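Local coordinates for penicillin-binding protein (Bacillus halodurans, PDB 3TG9) that probably binds penicillin and related beta-lactams as a member of the serine beta-lactamase family, its natural reaction being unestablished, at residues Pro104-Glu109 with Lys131-Leu136; Tyr152-Phe157 with Gly225-Ala230. All coordinates share one frame; numbering follows the deposited sequence.

In the fold
Interactions 1 and 2 show how loops can join a helix start in framing a probable active site of beta-lactamase type. They follow in series along the chain, with centres about 9 Å apart. Interaction 1 lies about 17 Å from the chain centre and joins two parts of the loop between helices 93-98 and 155-168. Interaction 2 is deeper, about 8 Å from that centre, where the start of helix 155-168 meets the loop before strand 231-232. The two touch directly: Y106 OH lies 2.5 Å from D227 OD2, and E109 OE1 2.8 Å from N154 ND2, both probable hydrogen bonds. The outer loop is thereby tied to the Y152-containing segment of the presumed active site.

Interaction 1 (Pro104-Glu109 with Lys131-Leu136); sequences PDYFDE and KDFLPL
With chi1 at 70°, the CG of Y106 sits between its backbone N and carbonyl carbon, and the phenol swings toward segment 131-136; F133 turns its ring to meet it with CG anti to the carbonyl carbon, chi1 -68°. The result is an offset edge-to-face pair, the edge of F133 directed at the face of Y106, centroids 5.5 Å apart and planes at 63°. F133 CD1 makes the approach, lying 3.8 Å from Y106 CZ, displaced toward the hydroxyl end of the ring. CB of F107 lies over the opposite face of the tyrosine, also toward the rim. At its root, Y106 CB packs against L136 CB at 3.8 Å, and the carbonyl oxygen of L136 also touches Y106 CB. The hydroxyl reaches beyond these contacts to hydrogen-bond with D227, which would help fix the phenol's direction. Just before the tyrosine, D105 OD1 accepts from F107 N at 3.1 Å, approached from above the carboxylate plane; D105 also receives the backbone N-H groups of N154 and A155. An edge-to-face aromatic pair beside an Asx turn thus joins two parts of one long loop, within a penicillin-binding domain of beta-lactamase type.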
ATOM      1  N   PRO B 104      12.231  -5.536 -26.756  1.00 38.94           N
ATOM      2  CA  PRO B 104      11.042  -6.137 -26.145  1.00 38.24           C
ATOM      3  C   PRO B 104      10.585  -5.266 -24.980  1.00 39.16           C
ATOM      4  O   PRO B 104      11.409  -4.597 -24.356  1.00 37.28           O
ATOM      5  CB  PRO B 104      11.556  -7.475 -25.623  1.00 37.51           C
ATOM      6  CG  PRO B 104      13.009  -7.247 -25.365  1.00 38.47           C
ATOM      7  CD  PRO B 104      13.470  -6.241 -26.383  1.00 42.66           C
ATOM      8  N   ASP B 105       9.287  -5.274 -24.704  1.00 40.03           N
ATOM      9  CA  ASP B 105       8.700  -4.455 -23.649  1.00 33.39           C
ATOM     10  C   ASP B 105       8.280  -5.388 -22.519  1.00 39.55           C
ATOM     11  O   ASP B 105       8.061  -6.576 -22.750  1.00 36.06           O
ATOM     12  CB  ASP B 105       7.473  -3.744 -24.216  1.00 37.46           C
ATOM     13  CG  ASP B 105       7.093  -2.496 -23.435  1.00 38.06           C
ATOM     14  OD1 ASP B 105       7.527  -2.346 -22.269  1.00 30.52           O
ATOM     15  OD2 ASP B 105       6.351  -1.668 -24.011  1.00 33.67           O
ATOM     16  N   TYR B 106       8.172  -4.874 -21.298  1.00 36.58           N
ATOM     17  CA  TYR B 106       7.593  -5.679 -20.226  1.00 37.10           C
ATOM     18  C   TYR B 106       6.084  -5.448 -20.157  1.00 36.11           C
ATOM     19  O   TYR B 106       5.361  -6.176 -19.481  1.00 35.78           O
ATOM     20  CB  TYR B 106       8.268  -5.391 -18.882  1.00 37.87           C
ATOM     21  CG  TYR B 106       7.970  -4.026 -18.290  1.00 34.09           C
ATOM     22  CD1 TYR B 106       7.006  -3.870 -17.300  1.00 36.06           C
ATOM     23  CD2 TYR B 106       8.663  -2.900 -18.709  1.00 35.46           C
ATOM     24  CE1 TYR B 106       6.732  -2.628 -16.743  1.00 32.88           C
ATOM     25  CE2 TYR B 106       8.397  -1.651 -18.159  1.00 36.95           C
ATOM     26  CZ  TYR B 106       7.429  -1.523 -17.181  1.00 36.23           C
ATOM     27  OH  TYR B 106       7.164  -0.285 -16.641  1.00 32.84           O
ATOM     28  N   PHE B 107       5.621  -4.436 -20.886  1.00 35.85           N
ATOM     29  CA  PHE B 107       4.207  -4.068 -20.915  1.00 39.43           C
ATOM     30  C   PHE B 107       3.876  -3.424 -22.258  1.00 42.56           C
ATOM     31  O   PHE B 107       3.952  -2.198 -22.419  1.00 40.84           O
ATOM     32  CB  PHE B 107       3.865  -3.114 -19.752  1.00 37.40           C
ATOM     33  CG  PHE B 107       2.389  -2.835 -19.603  1.00 42.95           C
ATOM     34  CD1 PHE B 107       1.501  -3.861 -19.328  1.00 48.07           C
ATOM     35  CD2 PHE B 107       1.891  -1.546 -19.725  1.00 44.04           C
ATOM     36  CE1 PHE B 107       0.142  -3.610 -19.193  1.00 49.13           C
ATOM     37  CE2 PHE B 107       0.531  -1.290 -19.590  1.00 45.65           C
ATOM     38  CZ  PHE B 107      -0.339  -2.325 -19.324  1.00 45.20           C
ATOM     39  N   ASP B 108       3.531  -4.260 -23.230  1.00 45.20           N
ATOM     40  CA  ASP B 108       3.193  -3.796 -24.572  1.00 44.08           C
ATOM     41  C   ASP B 108       1.749  -3.321 -24.597  1.00 46.04           C
ATOM     42  O   ASP B 108       0.819  -4.130 -24.639  1.00 44.67           O
ATOM     43  CB  ASP B 108       3.395  -4.924 -25.579  1.00 48.49           C
ATOM     44  CG  ASP B 108       3.249  -4.464 -27.008  1.00 47.33           C
ATOM     45  OD1 ASP B 108       3.844  -5.117 -27.885  1.00 53.56           O
ATOM     46  OD2 ASP B 108       2.550  -3.460 -27.259  1.00 45.40           O
ATOM     47  N   GLU B 109       1.574  -2.005 -24.580  1.00 44.42           N
ATOM     48  CA  GLU B 109       0.257  -1.393 -24.439  1.00 48.90           C
ATOM     49  C   GLU B 109      -0.623  -1.579 -25.671  1.00 47.48           C
ATOM     50  O   GLU B 109      -1.819  -1.287 -25.643  1.00 47.81           O
ATOM     51  CB  GLU B 109       0.404   0.095 -24.091  1.00 46.87           C
ATOM     52  CG  GLU B 109       1.244   0.331 -22.829  1.00 47.34           C
ATOM     53  CD  GLU B 109       1.168   1.763 -22.309  1.00 49.10           C
ATOM     54  OE1 GLU B 109       2.164   2.239 -21.716  1.00 38.61           O
ATOM     55  OE2 GLU B 109       0.113   2.412 -22.498  1.00 53.96           O
ATOM     56  N   LYS B 131      17.026  -0.838 -12.506  1.00 36.69           N
ATOM     57  CA  LYS B 131      17.582  -2.134 -12.876  1.00 37.52           C
ATOM     58  C   LYS B 131      16.653  -3.284 -12.521  1.00 35.76           C
ATOM     59  O   LYS B 131      16.737  -4.360 -13.112  1.00 33.35           O
ATOM     60  CB  LYS B 131      18.979  -2.344 -12.281  1.00 40.93           C
ATOM     61  CG  LYS B 131      19.351  -1.399 -11.147  1.00 45.47           C
ATOM     62  CD  LYS B 131      19.031  -1.992  -9.790  1.00 44.70           C
ATOM     63  CE  LYS B 131      19.631  -3.379  -9.652  1.00 53.33           C
ATOM     64  NZ  LYS B 131      21.088  -3.365  -9.949  1.00 61.46           N
ATOM     65  N   ASP B 132      15.749  -3.050 -11.575  1.00 35.54           N
ATOM     66  CA  ASP B 132      14.834  -4.106 -11.147  1.00 35.99           C
ATOM     67  C   ASP B 132      13.869  -4.491 -12.269  1.00 36.04           C
ATOM     68  O   ASP B 132      13.265  -5.561 -12.241  1.00 35.09           O
ATOM     69  CB  ASP B 132      14.068  -3.693  -9.883  1.00 32.55           C
ATOM     70  CG  ASP B 132      14.980  -3.509  -8.684  1.00 33.40           C
ATOM     71  OD1 ASP B 132      15.952  -4.282  -8.550  1.00 37.23           O
ATOM     72  OD2 ASP B 132      14.733  -2.593  -7.873  1.00 31.32           O
ATOM     73  N   PHE B 133      13.732  -3.621 -13.261  1.00 35.69           N
ATOM     74  CA  PHE B 133      12.862  -3.910 -14.395  1.00 33.88           C
ATOM     75  C   PHE B 133      13.546  -4.789 -15.441  1.00 34.85           C
ATOM     76  O   PHE B 133      12.874  -5.457 -16.222  1.00 33.37           O
ATOM     77  CB  PHE B 133      12.366  -2.613 -15.044  1.00 33.75           C
ATOM     78  CG  PHE B 133      11.423  -1.812 -14.175  1.00 35.74           C
ATOM     79  CD1 PHE B 133      10.062  -1.784 -14.450  1.00 34.47           C
ATOM     80  CD2 PHE B 133      11.899  -1.085 -13.093  1.00 33.81           C
ATOM     81  CE1 PHE B 133       9.193  -1.047 -13.667  1.00 34.11           C
ATOM     82  CE2 PHE B 133      11.033  -0.351 -12.299  1.00 35.02           C
ATOM     83  CZ  PHE B 133       9.677  -0.334 -12.585  1.00 36.91           C
ATOM     84  N   LEU B 134      14.877  -4.783 -15.461  1.00 36.09           N
ATOM     85  CA  LEU B 134      15.634  -5.471 -16.515  1.00 38.48           C
ATOM     86  C   LEU B 134      15.229  -6.931 -16.747  1.00 41.09           C
ATOM     87  O   LEU B 134      14.984  -7.331 -17.892  1.00 42.74           O
ATOM     88  CB  LEU B 134      17.139  -5.387 -16.246  1.00 38.29           C
ATOM     89  CG  LEU B 134      17.814  -4.111 -16.733  1.00 40.60           C
ATOM     90  CD1 LEU B 134      19.186  -3.973 -16.090  1.00 37.05           C
ATOM     91  CD2 LEU B 134      17.889  -4.072 -18.273  1.00 33.33           C
ATOM     92  N   PRO B 135      15.160  -7.732 -15.668  1.00 38.00           N
ATOM     93  CA  PRO B 135      14.815  -9.146 -15.837  1.00 39.22           C
ATOM     94  C   PRO B 135      13.467  -9.330 -16.524  1.00 43.15           C
ATOM     95  O   PRO B 135      13.247 -10.369 -17.146  1.00 50.76           O
ATOM     96  CB  PRO B 135      14.730  -9.662 -14.399  1.00 36.69           C
ATOM     97  CG  PRO B 135      15.580  -8.741 -13.612  1.00 40.36           C
ATOM     98  CD  PRO B 135      15.403  -7.394 -14.254  1.00 37.05           C
ATOM     99  N   LEU B 136      12.589  -8.336 -16.418  1.00 39.74           N
ATOM    100  CA  LEU B 136      11.227  -8.435 -16.953  1.00 38.79           C
ATOM    101  C   LEU B 136      11.153  -8.403 -18.479  1.00 41.92           C
ATOM    102  O   LEU B 136      10.087  -8.641 -19.054  1.00 40.54           O
ATOM    103  CB  LEU B 136      10.339  -7.317 -16.387  1.00 38.36           C
ATOM    104  CG  LEU B 136      10.190  -7.232 -14.866  1.00 40.62           C
ATOM    105  CD1 LEU B 136       9.253  -6.096 -14.483  1.00 37.38           C
ATOM    106  CD2 LEU B 136       9.697  -8.561 -14.296  1.00 38.05           C
TER

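Interaction 2 (Tyr152-Phe157 with Gly225-Ala230); sequences YNNAGF and GSDGGA
The turn into helix 155-168, bearing the Y152 of a probable SxxK and Y-x-N active site, packs here against the loop that precedes strand 231-232. S226 OG donates to the carbonyl oxygen of F157 across 2.6 Å, tilted 32° from the carbonyl plane; a chi1 of 53°, which sets OG between backbone N and carbonyl carbon, directs it there. Beside this bond, F157 CB rests 3.9 Å from D227 CB, while the carbonyl oxygen of S226 lies at the edge of the phenylalanine ring, near its plane. D227 and N154 cross at about a right angle, amide and carboxylate planes 84° apart. Their meeting is one of packing: D227 OD2 lies 3.5 Å from N154 CB, and D227 CB is equally close to N154 O. The polar ends serve other partners: D227 OD2 is engaged by Y106, and N154 OD1 bonds to K58 NZ. That nitrogen also bonds to Y152 OH and D227 O, so both segments help position it. N153 OD1 caps the incoming helix through G156 N at 2.6 Å. Such a lysine, held between the tyrosine and asparagine of a Y-x-N motif, is characteristic of class C beta-lactamases and related penicillin-binding proteins.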
ATOM      1  N   TYR B 152       5.077   2.150 -29.423  1.00 37.87           N
ATOM      2  CA  TYR B 152       5.170   2.663 -28.053  1.00 37.01           C
ATOM      3  C   TYR B 152       5.701   1.604 -27.090  1.00 33.35           C
ATOM      4  O   TYR B 152       5.143   0.517 -26.976  1.00 35.57           O
ATOM      5  CB  TYR B 152       3.822   3.201 -27.566  1.00 35.71           C
ATOM      6  CG  TYR B 152       3.941   4.053 -26.321  1.00 35.15           C
ATOM      7  CD1 TYR B 152       4.265   5.398 -26.412  1.00 33.17           C
ATOM      8  CD2 TYR B 152       3.745   3.506 -25.051  1.00 36.00           C
ATOM      9  CE1 TYR B 152       4.381   6.191 -25.271  1.00 32.16           C
ATOM     10  CE2 TYR B 152       3.860   4.287 -23.903  1.00 31.05           C
ATOM     11  CZ  TYR B 152       4.177   5.632 -24.023  1.00 36.89           C
ATOM     12  OH  TYR B 152       4.295   6.426 -22.899  1.00 31.17           O
ATOM     13  N   ASN B 153       6.779   1.944 -26.395  1.00 34.48           N
ATOM     14  CA  ASN B 153       7.539   0.977 -25.626  1.00 31.85           C
ATOM     15  C   ASN B 153       7.997   1.538 -24.276  1.00 33.81           C
ATOM     16  O   ASN B 153       8.749   2.515 -24.219  1.00 31.80           O
ATOM     17  CB  ASN B 153       8.749   0.531 -26.451  1.00 33.19           C
ATOM     18  CG  ASN B 153       9.471  -0.648 -25.845  1.00 31.72           C
ATOM     19  OD1 ASN B 153       9.930  -0.589 -24.712  1.00 30.37           O
ATOM     20  ND2 ASN B 153       9.589  -1.726 -26.612  1.00 37.01           N
ATOM     21  N   ASN B 154       7.559   0.902 -23.193  1.00 31.23           N
ATOM     22  CA  ASN B 154       7.886   1.358 -21.850  1.00 31.59           C
ATOM     23  C   ASN B 154       9.291   0.959 -21.406  1.00 32.31           C
ATOM     24  O   ASN B 154      10.034   1.770 -20.837  1.00 27.90           O
ATOM     25  CB  ASN B 154       6.839   0.847 -20.869  1.00 34.66           C
ATOM     26  CG  ASN B 154       5.491   1.486 -21.092  1.00 33.97           C
ATOM     27  OD1 ASN B 154       5.332   2.692 -20.913  1.00 34.11           O
ATOM     28  ND2 ASN B 154       4.512   0.687 -21.486  1.00 34.54           N
ATOM     29  N   ALA B 155       9.655  -0.291 -21.683  1.00 31.26           N
ATOM     30  CA  ALA B 155      10.992  -0.778 -21.362  1.00 31.92           C
ATOM     31  C   ALA B 155      12.041   0.121 -22.010  1.00 31.58           C
ATOM     32  O   ALA B 155      13.106   0.364 -21.446  1.00 34.09           O
ATOM     33  CB  ALA B 155      11.158  -2.229 -21.814  1.00 31.86           C
ATOM     34  N   GLY B 156      11.726   0.632 -23.194  1.00 30.84           N
ATOM     35  CA  GLY B 156      12.630   1.533 -23.883  1.00 30.44           C
ATOM     36  C   GLY B 156      12.960   2.770 -23.073  1.00 33.41           C
ATOM     37  O   GLY B 156      14.056   3.325 -23.182  1.00 36.59           O
ATOM     38  N   PHE B 157      12.016   3.222 -22.255  1.00 31.89           N
ATOM     39  CA  PHE B 157      12.290   4.384 -21.414  1.00 33.99           C
ATOM     40  C   PHE B 157      12.921   4.008 -20.083  1.00 33.00           C
ATOM     41  O   PHE B 157      13.560   4.843 -19.441  1.00 32.49           O
ATOM     42  CB  PHE B 157      11.059   5.286 -21.259  1.00 30.09           C
ATOM     43  CG  PHE B 157      10.994   6.366 -22.302  1.00 31.92           C
ATOM     44  CD1 PHE B 157      10.788   6.045 -23.637  1.00 31.86           C
ATOM     45  CD2 PHE B 157      11.185   7.694 -21.958  1.00 30.81           C
ATOM     46  CE1 PHE B 157      10.749   7.035 -24.613  1.00 32.80           C
ATOM     47  CE2 PHE B 157      11.156   8.693 -22.927  1.00 29.22           C
ATOM     48  CZ  PHE B 157      10.933   8.360 -24.258  1.00 30.44           C
ATOM     49  N   GLY B 225       9.413   5.973 -12.100  1.00 27.04           N
ATOM     50  CA  GLY B 225      10.691   5.811 -12.758  1.00 29.22           C
ATOM     51  C   GLY B 225      10.750   6.512 -14.103  1.00 33.74           C
ATOM     52  O   GLY B 225       9.952   7.405 -14.389  1.00 31.59           O
ATOM     53  N   SER B 226      11.700   6.092 -14.932  1.00 30.05           N
ATOM     54  CA  SER B 226      11.972   6.761 -16.194  1.00 29.26           C
ATOM     55  C   SER B 226      10.874   6.542 -17.237  1.00 30.07           C
ATOM     56  O   SER B 226      10.828   7.247 -18.243  1.00 27.67           O
ATOM     57  CB  SER B 226      13.332   6.322 -16.739  1.00 31.72           C
ATOM     58  OG  SER B 226      13.417   4.906 -16.816  1.00 29.93           O
ATOM     59  N   ASP B 227       9.987   5.578 -16.997  1.00 29.15           N
ATOM     60  CA  ASP B 227       8.880   5.341 -17.920  1.00 27.32           C
ATOM     61  C   ASP B 227       7.525   5.832 -17.402  1.00 30.51           C
ATOM     62  O   ASP B 227       6.572   5.964 -18.172  1.00 29.68           O
ATOM     63  CB  ASP B 227       8.807   3.875 -18.343  1.00 25.25           C
ATOM     64  CG  ASP B 227       8.267   2.979 -17.250  1.00 33.15           C
ATOM     65  OD1 ASP B 227       8.410   3.306 -16.049  1.00 32.77           O
ATOM     66  OD2 ASP B 227       7.700   1.931 -17.603  1.00 31.64           O
ATOM     67  N   GLY B 228       7.438   6.127 -16.109  1.00 27.35           N
ATOM     68  CA  GLY B 228       6.214   6.682 -15.569  1.00 26.37           C
ATOM     69  C   GLY B 228       6.163   6.746 -14.058  1.00 29.03           C
ATOM     70  O   GLY B 228       7.051   6.251 -13.363  1.00 25.84           O
ATOM     71  N   GLY B 229       5.121   7.387 -13.544  1.00 25.37           N
ATOM     72  CA  GLY B 229       4.823   7.308 -12.129  1.00 26.35           C
ATOM     73  C   GLY B 229       5.301   8.451 -11.249  1.00 28.30           C
ATOM     74  O   GLY B 229       5.153   8.366 -10.028  1.00 26.41           O
ATOM     75  N   ALA B 230       5.874   9.502 -11.836  1.00 21.86           N
ATOM     76  CA  ALA B 230       6.295  10.655 -11.035  1.00 22.64           C
ATOM     77  C   ALA B 230       5.086  11.449 -10.545  1.00 22.82           C
ATOM     78  O   ALA B 230       3.979  11.299 -11.072  1.00 22.14           O
ATOM     79  CB  ALA B 230       7.233  11.549 -11.818  1.00 25.19           C
TER